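Local coordinates for protein pyrethroid hydrolase (Sphingobium faniae, PDB 5Y57) that catalyses the hydrolysis of pyrethroid insecticides such as cypermethrin and permethrin, cleaving the ester into an alcohol and a cyclopropanecarboxylic acid, at residues I73-S78 with G97-T102; R123-A128 with V203-A208. All coordinates share one frame; numbering follows the deposited sequence.

Contact 1: residues I73-S78 with G97-T102; sequences ILLGHS and GLIYLT. With PMS (phenylmethanesulfonic acid), chain G.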
ATOM      1  N   ILE A  73     -13.616  -1.531  -0.799  1.00 26.84           N
ATOM      2  CA  ILE A  73     -12.608  -1.241   0.217  1.00 27.49           C
ATOM      3  C   ILE A  73     -11.247  -1.203  -0.478  1.00 22.95           C
ATOM      4  O   ILE A  73     -10.899  -2.123  -1.225  1.00 20.74           O
ATOM      5  CB  ILE A  73     -12.622  -2.299   1.337  1.00 24.37           C
ATOM      6  CG1 ILE A  73     -14.005  -2.381   2.002  1.00 27.53           C
ATOM      7  CG2 ILE A  73     -11.534  -2.009   2.361  1.00 21.99           C
ATOM      8  CD1 ILE A  73     -14.377  -1.156   2.819  1.00 25.53           C
ATOM      9  N   LEU A  74     -10.484  -0.139  -0.250  1.00 23.12           N
ATOM     10  CA  LEU A  74      -9.147  -0.022  -0.821  1.00 21.69           C
ATOM     11  C   LEU A  74      -8.137  -0.231   0.291  1.00 23.17           C
ATOM     12  O   LEU A  74      -8.174   0.468   1.319  1.00 20.99           O
ATOM     13  CB  LEU A  74      -8.950   1.331  -1.501  1.00 26.81           C
ATOM     14  CG  LEU A  74      -9.998   1.761  -2.538  1.00 23.04           C
ATOM     15  CD1 LEU A  74      -9.610   3.084  -3.200  1.00 27.03           C
ATOM     16  CD2 LEU A  74     -10.246   0.642  -3.586  1.00 19.06           C
ATOM     17  N   LEU A  75      -7.286  -1.230   0.119  1.00 19.75           N
ATOM     18  CA  LEU A  75      -6.132  -1.429   0.976  1.00 21.30           C
ATOM     19  C   LEU A  75      -4.877  -1.092   0.184  1.00 20.00           C
ATOM     20  O   LEU A  75      -4.707  -1.546  -0.958  1.00 18.88           O
ATOM     21  CB  LEU A  75      -6.066  -2.866   1.504  1.00 17.08           C
ATOM     22  CG  LEU A  75      -4.910  -3.280   2.411  1.00 18.02           C
ATOM     23  CD1 LEU A  75      -5.314  -4.464   3.272  1.00 14.20           C
ATOM     24  CD2 LEU A  75      -3.640  -3.650   1.621  1.00 17.04           C
ATOM     25  N   GLY A  76      -4.011  -0.319   0.792  1.00 20.95           N
ATOM     26  CA  GLY A  76      -2.695  -0.045   0.241  1.00 23.52           C
ATOM     27  C   GLY A  76      -1.654  -0.592   1.193  1.00 23.77           C
ATOM     28  O   GLY A  76      -1.840  -0.539   2.413  1.00 18.32           O
ATOM     29  N   HIS A  77      -0.593  -1.175   0.637  1.00 18.41           N
ATOM     30  CA  HIS A  77       0.544  -1.602   1.446  1.00 19.53           C
ATOM     31  C   HIS A  77       1.750  -0.722   1.135  1.00 23.23           C
ATOM     32  O   HIS A  77       2.065  -0.479  -0.040  1.00 20.71           O
ATOM     33  CB  HIS A  77       0.895  -3.072   1.219  1.00 20.44           C
ATOM     34  CG  HIS A  77       2.207  -3.483   1.822  1.00 21.72           C
ATOM     35  ND1 HIS A  77       3.330  -3.723   1.055  1.00 22.33           N
ATOM     36  CD2 HIS A  77       2.584  -3.686   3.107  1.00 22.78           C
ATOM     37  CE1 HIS A  77       4.335  -4.072   1.836  1.00 20.28           C
ATOM     38  NE2 HIS A  77       3.918  -4.026   3.089  1.00 24.42           N
ATOM     39  N   SER A  78       2.497  -0.334   2.173  0.92 22.15           N
ATOM     40  CA  SER A  78       3.760   0.391   1.995  0.92 23.09           C
ATOM     41  C   SER A  78       3.455   1.622   1.155  0.92 24.64           C
ATOM     42  O   SER A  78       2.557   2.395   1.530  0.92 23.27           O
ATOM     43  CB  SER A  78       4.790  -0.581   1.394  0.92 25.31           C
ATOM     44  OG  SER A  78       6.133  -0.155   1.526  0.92 33.40           O
ATOM     45  N   GLY A  97     -14.282   2.581   2.326  1.00 23.95           N
ATOM     46  CA  GLY A  97     -13.306   2.360   3.376  1.00 22.08           C
ATOM     47  C   GLY A  97     -11.897   2.377   2.817  1.00 23.98           C
ATOM     48  O   GLY A  97     -11.663   2.000   1.662  1.00 25.71           O
ATOM     49  N   LEU A  98     -10.955   2.789   3.665  1.00 23.50           N
ATOM     50  CA  LEU A  98      -9.534   2.886   3.314  1.00 24.65           C
ATOM     51  C   LEU A  98      -8.696   2.128   4.339  1.00 24.11           C
ATOM     52  O   LEU A  98      -8.788   2.391   5.543  1.00 23.86           O
ATOM     53  CB  LEU A  98      -9.107   4.353   3.251  1.00 21.36           C
ATOM     54  CG  LEU A  98      -9.787   5.092   2.100  1.00 21.36           C
ATOM     55  CD1 LEU A  98      -9.523   6.587   2.187  1.00 22.20           C
ATOM     56  CD2 LEU A  98      -9.310   4.549   0.736  1.00 23.97           C
ATOM     57  N   ILE A  99      -7.884   1.183   3.881  1.00 18.44           N
ATOM     58  CA  ILE A  99      -7.020   0.435   4.775  1.00 14.09           C
ATOM     59  C   ILE A  99      -5.567   0.730   4.429  1.00 19.16           C
ATOM     60  O   ILE A  99      -5.098   0.391   3.328  1.00 21.39           O
ATOM     61  CB  ILE A  99      -7.263  -1.068   4.715  1.00 16.19           C
ATOM     62  CG1 ILE A  99      -8.695  -1.425   5.105  1.00 18.68           C
ATOM     63  CG2 ILE A  99      -6.310  -1.772   5.639  1.00 16.20           C
ATOM     64  CD1 ILE A  99      -8.829  -2.936   5.216  1.00 20.27           C
ATOM     65  N   TYR A 100      -4.854   1.284   5.388  1.00 19.13           N
ATOM     66  CA  TYR A 100      -3.424   1.566   5.278  1.00 24.82           C
ATOM     67  C   TYR A 100      -2.665   0.478   6.039  1.00 21.02           C
ATOM     68  O   TYR A 100      -2.605   0.477   7.270  1.00 21.51           O
ATOM     69  CB  TYR A 100      -3.118   2.962   5.811  1.00 22.88           C
ATOM     70  CG  TYR A 100      -3.768   4.047   5.007  1.00 24.63           C
ATOM     71  CD1 TYR A 100      -5.098   4.381   5.209  1.00 27.40           C
ATOM     72  CD2 TYR A 100      -3.062   4.727   4.031  1.00 22.40           C
ATOM     73  CE1 TYR A 100      -5.706   5.362   4.474  1.00 20.88           C
ATOM     74  CE2 TYR A 100      -3.670   5.708   3.277  1.00 24.18           C
ATOM     75  CZ  TYR A 100      -4.995   6.017   3.507  1.00 22.97           C
ATOM     76  OH  TYR A 100      -5.611   7.011   2.793  1.00 21.82           O
ATOM     77  N   LEU A 101      -2.086  -0.449   5.303  1.00 18.02           N
ATOM     78  CA  LEU A 101      -1.354  -1.565   5.880  1.00 18.73           C
ATOM     79  C   LEU A 101       0.141  -1.272   5.883  1.00 18.93           C
ATOM     80  O   LEU A 101       0.798  -1.425   4.843  1.00 22.57           O
ATOM     81  CB  LEU A 101      -1.629  -2.829   5.073  1.00 21.08           C
ATOM     82  CG  LEU A 101      -0.875  -4.102   5.446  1.00 15.88           C
ATOM     83  CD1 LEU A 101      -0.965  -4.295   6.943  1.00 23.58           C
ATOM     84  CD2 LEU A 101      -1.628  -5.217   4.742  1.00 16.41           C
ATOM     85  N   THR A 102       0.695  -0.978   7.064  1.00 24.57           N
ATOM     86  CA  THR A 102       2.009  -0.340   7.242  1.00 20.53           C
ATOM     87  C   THR A 102       2.349   0.486   6.002  1.00 22.60           C
ATOM     88  O   THR A 102       3.321   0.253   5.262  1.00 26.44           O
ATOM     89  CB  THR A 102       3.072  -1.366   7.659  1.00 22.70           C
ATOM     90  OG1 THR A 102       4.264  -0.687   8.077  1.00 21.99           O
ATOM     91  CG2 THR A 102       3.378  -2.423   6.549  1.00 23.10           C
TER
HETATM   92  C   PMS G 301       7.983   1.313   1.191  0.83 29.87           C
HETATM   93  S   PMS G 301       7.158   0.104   0.371  0.83 35.69           S
HETATM   94  C1  PMS G 301       9.240   1.888   0.574  0.83 35.54           C
HETATM   95  C2  PMS G 301       9.974   1.184  -0.365  0.83 30.83           C
HETATM   96  C3  PMS G 301      11.125   1.748  -0.914  0.83 31.90           C
HETATM   97  C4  PMS G 301      11.525   3.010  -0.515  0.83 33.49           C
HETATM   98  C5  PMS G 301      10.777   3.716   0.425  0.83 31.34           C
HETATM   99  C6  PMS G 301       9.641   3.155   0.980  0.83 30.67           C
HETATM  100  O2S PMS G 301       6.460   0.520  -0.807  0.83 22.38           O
HETATM  101  O1S PMS G 301       7.891  -1.107   0.138  0.83 32.42           O

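Contact 2: residues R123-A128 with V203-A208; sequences RGTPHA and VVLPIA. With PMS (phenylmethanesulfonic acid), chain G.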
ATOM      1  N   ARG A 123      10.579  10.789  11.395  1.00 26.93           N
ATOM      2  CA  ARG A 123      10.557  10.720   9.941  1.00 28.12           C
ATOM      3  C   ARG A 123      11.789   9.973   9.450  1.00 22.36           C
ATOM      4  O   ARG A 123      12.867  10.103  10.037  1.00 25.10           O
ATOM      5  CB  ARG A 123      10.518  12.121   9.319  1.00 27.38           C
ATOM      6  CG  ARG A 123       9.172  12.779   9.374  1.00 25.51           C
ATOM      7  CD  ARG A 123       9.297  14.276   9.315  1.00 27.38           C
ATOM      8  NE  ARG A 123       8.023  14.879   8.952  1.00 30.87           N
ATOM      9  CZ  ARG A 123       6.990  14.986   9.781  1.00 30.71           C
ATOM     10  NH1 ARG A 123       7.084  14.510  11.025  1.00 22.99           N
ATOM     11  NH2 ARG A 123       5.863  15.557   9.360  1.00 30.86           N
ATOM     12  N   GLY A 124      11.625   9.183   8.376  1.00 25.28           N
ATOM     13  CA  GLY A 124      12.731   8.456   7.773  1.00 23.42           C
ATOM     14  C   GLY A 124      12.527   6.962   7.566  1.00 28.76           C
ATOM     15  O   GLY A 124      12.064   6.252   8.460  1.00 25.26           O
ATOM     16  N   THR A 125      12.902   6.440   6.404  1.00 24.98           N
ATOM     17  CA  THR A 125      12.933   4.994   6.200  1.00 25.55           C
ATOM     18  C   THR A 125      14.318   4.609   5.684  1.00 28.05           C
ATOM     19  O   THR A 125      14.470   4.212   4.521  1.00 28.77           O
ATOM     20  CB  THR A 125      11.833   4.555   5.234  1.00 25.63           C
ATOM     21  OG1 THR A 125      12.048   5.169   3.966  1.00 26.15           O
ATOM     22  CG2 THR A 125      10.462   4.998   5.757  1.00 25.10           C
ATOM     23  N   PRO A 126      15.361   4.697   6.548  1.00 26.47           N
ATOM     24  CA  PRO A 126      16.746   4.608   6.058  1.00 32.23           C
ATOM     25  C   PRO A 126      17.187   3.209   5.663  1.00 29.15           C
ATOM     26  O   PRO A 126      18.096   3.075   4.848  1.00 20.74           O
ATOM     27  CB  PRO A 126      17.574   5.118   7.239  1.00 19.83           C
ATOM     28  CG  PRO A 126      16.717   4.877   8.439  1.00 25.83           C
ATOM     29  CD  PRO A 126      15.306   5.001   7.991  1.00 26.93           C
ATOM     30  N   HIS A 127      16.602   2.169   6.261  1.00 24.20           N
ATOM     31  CA  HIS A 127      16.832   0.826   5.734  1.00 26.38           C
ATOM     32  C   HIS A 127      16.425   0.744   4.268  1.00 26.56           C
ATOM     33  O   HIS A 127      17.148   0.160   3.449  1.00 28.53           O
ATOM     34  CB  HIS A 127      16.060  -0.216   6.535  1.00 27.54           C
ATOM     35  CG  HIS A 127      16.615  -0.483   7.895  1.00 28.46           C
ATOM     36  ND1 HIS A 127      16.900  -1.755   8.338  1.00 28.33           N
ATOM     37  CD2 HIS A 127      16.910   0.350   8.920  1.00 27.82           C
ATOM     38  CE1 HIS A 127      17.355  -1.695   9.576  1.00 26.11           C
ATOM     39  NE2 HIS A 127      17.373  -0.429   9.951  1.00 27.48           N
ATOM     40  N   ALA A 128      15.270   1.321   3.914  1.00 25.03           N
ATOM     41  CA  ALA A 128      14.814   1.233   2.529  1.00 31.27           C
ATOM     42  C   ALA A 128      15.699   2.055   1.617  1.00 28.08           C
ATOM     43  O   ALA A 128      16.068   1.602   0.527  1.00 26.51           O
ATOM     44  CB  ALA A 128      13.363   1.694   2.389  1.00 27.35           C
ATOM     45  N   VAL A 203      10.937  -3.002   9.942  1.00 24.56           N
ATOM     46  CA  VAL A 203      12.158  -2.204   9.944  1.00 26.30           C
ATOM     47  C   VAL A 203      12.281  -1.341   8.694  1.00 25.71           C
ATOM     48  O   VAL A 203      13.014  -0.339   8.721  1.00 26.89           O
ATOM     49  CB  VAL A 203      13.418  -3.076  10.127  1.00 28.67           C
ATOM     50  CG1 VAL A 203      13.238  -4.002  11.329  1.00 30.49           C
ATOM     51  CG2 VAL A 203      13.716  -3.889   8.876  1.00 29.79           C
ATOM     52  N   VAL A 204      11.572  -1.678   7.619  1.00 26.25           N
ATOM     53  CA  VAL A 204      11.419  -0.769   6.486  1.00 25.61           C
ATOM     54  C   VAL A 204      10.725   0.502   6.942  1.00 30.30           C
ATOM     55  O   VAL A 204      11.286   1.602   6.874  1.00 23.16           O
ATOM     56  CB  VAL A 204      10.637  -1.462   5.357  1.00 21.32           C
ATOM     57  CG1 VAL A 204      10.533  -0.579   4.109  1.00 23.12           C
ATOM     58  CG2 VAL A 204      11.258  -2.819   5.053  1.00 25.79           C
ATOM     59  N   LEU A 205       9.490   0.357   7.430  1.00 24.43           N
ATOM     60  CA  LEU A 205       8.685   1.460   7.930  1.00 22.45           C
ATOM     61  C   LEU A 205       8.560   1.286   9.445  1.00 21.51           C
ATOM     62  O   LEU A 205       7.666   0.569   9.923  1.00 24.83           O
ATOM     63  CB  LEU A 205       7.316   1.462   7.251  1.00 22.87           C
ATOM     64  CG  LEU A 205       6.431   2.643   7.598  1.00 27.80           C
ATOM     65  CD1 LEU A 205       7.194   3.935   7.320  1.00 19.56           C
ATOM     66  CD2 LEU A 205       5.147   2.552   6.792  1.00 26.13           C
ATOM     67  N   PRO A 206       9.458   1.889  10.230  1.00 21.21           N
ATOM     68  CA  PRO A 206       9.480   1.654  11.684  1.00 18.55           C
ATOM     69  C   PRO A 206       8.146   1.997  12.339  1.00 19.28           C
ATOM     70  O   PRO A 206       7.389   2.838  11.853  1.00 19.49           O
ATOM     71  CB  PRO A 206      10.590   2.588  12.173  1.00 19.46           C
ATOM     72  CG  PRO A 206      11.459   2.830  10.916  1.00 20.79           C
ATOM     73  CD  PRO A 206      10.519   2.807   9.772  1.00 19.06           C
ATOM     74  N   ILE A 207       7.848   1.333  13.454  1.00 19.07           N
ATOM     75  CA  ILE A 207       6.558   1.631  14.089  1.00 23.67           C
ATOM     76  C   ILE A 207       6.475   3.096  14.509  1.00 20.03           C
ATOM     77  O   ILE A 207       5.399   3.694  14.458  1.00 21.98           O
ATOM     78  CB  ILE A 207       6.290   0.686  15.278  1.00 23.05           C
ATOM     79  CG1 ILE A 207       4.840   0.840  15.754  1.00 25.80           C
ATOM     80  CG2 ILE A 207       7.325   0.901  16.364  1.00 17.05           C
ATOM     81  CD1 ILE A 207       3.805   0.542  14.663  1.00 19.63           C
ATOM     82  N   ALA A 208       7.605   3.708  14.884  1.00 26.54           N
ATOM     83  CA  ALA A 208       7.616   5.135  15.210  1.00 19.59           C
ATOM     84  C   ALA A 208       7.089   5.961  14.048  1.00 26.88           C
ATOM     85  O   ALA A 208       6.278   6.875  14.236  1.00 23.61           O
ATOM     86  CB  ALA A 208       9.026   5.592  15.590  1.00 24.78           C
TER
HETATM   87  C   PMS G 301       7.983   1.313   1.191  0.83 29.87           C
HETATM   88  S   PMS G 301       7.158   0.104   0.371  0.83 35.69           S
HETATM   89  C1  PMS G 301       9.240   1.888   0.574  0.83 35.54           C
HETATM   90  C2  PMS G 301       9.974   1.184  -0.365  0.83 30.83           C
HETATM   91  C3  PMS G 301      11.125   1.748  -0.914  0.83 31.90           C
HETATM   92  C4  PMS G 301      11.525   3.010  -0.515  0.83 33.49           C
HETATM   93  C5  PMS G 301      10.777   3.716   0.425  0.83 31.34           C
HETATM   94  C6  PMS G 301       9.641   3.155   0.980  0.83 30.67           C
HETATM   95  O2S PMS G 301       6.460   0.520  -0.807  0.83 22.38           O
HETATM   96  O1S PMS G 301       7.891  -1.107   0.138  0.83 32.42           O

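Contact 1: residues I73-S78 with G97-T102
Leu-74 and Gly-76 bond to Gly-97, Ile-99 and Leu-101 as two neighbouring parallel strands of the central alpha/beta hydrolase sheet. The strands belong to a beta-alpha-beta unit whose helix 80-90 lies against Leu-74, Leu-98 and Tyr-100. Four backbone hydrogen bonds join them. Leu-74 N donates to Gly-97 O, and Ile-99 N to Leu-74 O at 2.7 Å. Gly-76 N to Ile-99 O (2.8 Å) and Leu-101 N to Gly-76 O (2.9 Å) continue the pattern. Beyond them the N of Ser-78 makes two weak bonds, to the O atoms of Leu-101 and Thr-102.

Most apolar contacts lie on the face of Ile-73, Leu-75, Ile-99 and Leu-101, where helix 237-248 packs on Ile-73, Leu-75 and Ile-99; on the other, Leu-74 CB meets Leu-98 CD2. With CG anti to its backbone N (chi1 179°), Leu-75 sets CD1 3.7 Å from Ile-99 CG2 and CD2 4.0 Å from Leu-101 CD2. A serine in place of Leu-75 would probably open a gap beside Ile-99 and Leu-101, leaving Ile-99 CG2 and Leu-101 CD2 without their leucine partner.

At the C-terminal end, Thr-102 CG2 lies 3.8 Å from His-77 CD2. The polar atoms turn elsewhere: His-77 NE2 to His-230 O, Thr-102 OG1 to Asp-202. Ser-78 OG is bonded covalently to the sulfur of the phenylmethanesulfonyl group at 1.6 Å. The positive phi of Ser-78 (55°), right after the strand, is consistent with the strained turn of a nucleophile elbow. The sulfonylated oxygen, close to His-230, is consistent with Ser-78 being the catalytic nucleophile, with His-230 probably its base.

Contact 2: residues R123-A128 with V203-A208
Gly-124 and Thr-125 pass over Val-204, Leu-205 and Pro-206, the loop that follows Asp-202 of the probable charge relay system. In this alpha/beta hydrolase the contact joins that acid loop to the start of helix 126-131, beside the bound phenylmethanesulfonyl group. No hydrogen bond crosses between the two segments.

Gly-124 is the first residue to touch. Its O faces Pro-206 CD at 4.0 Å, and its phi of 128° suits a residue without a side chain. Thr-125 is the next to touch. Its CB sits 3.4 Å from Val-204 O, and its CG2 meets Leu-205 CD1 at 3.8 Å. With OG1 between the backbone N and the carbonyl carbon (chi1 62°), CG2 is turned to Leu-205, and OG1 makes a weak hydrogen bond to Val-116 O. Leu-205 N in turn bonds Asp-202 OD1, tying the loop to the acid.

His-127, in the first turn of the helix, points its CB toward the loop. Val-203 O lies over one face of its ring, 3.6 Å above the plane and offset toward the rim. The ring's ND1 also lies 3.9 Å from Val-203 CG2.

Ala-128 ends the segment and packs between loop and ligand. Val-204 reaches it with CG1, swung anti to its own backbone N (chi1 -176°), and also touches His-230. The CB of Ala-128 is 4.0 Å from Val-204 CG1 and 3.7 Å from phenyl carbon C4 of the bound inhibitor.

In the fold
Contact 1 is core: two strands in the middle of the parallel sheet, all residues buried, held by regular backbone hydrogen bonds with aliphatic packing on both faces. Contact 2 lies farther out, with its centre about 15 Å from the centre of the chain, but is still largely buried; His-127, Val-203 and Pro-206 are partly exposed. It joins a loop and a helix start by van der Waals contact alone. The centres are about 18 Å apart, yet the two meet where Thr-102 O touches Leu-205 CD2 at 3.3 Å. Both reach the same bound group, from its two ends. Asp-202 and His-230 lie close to both contacts.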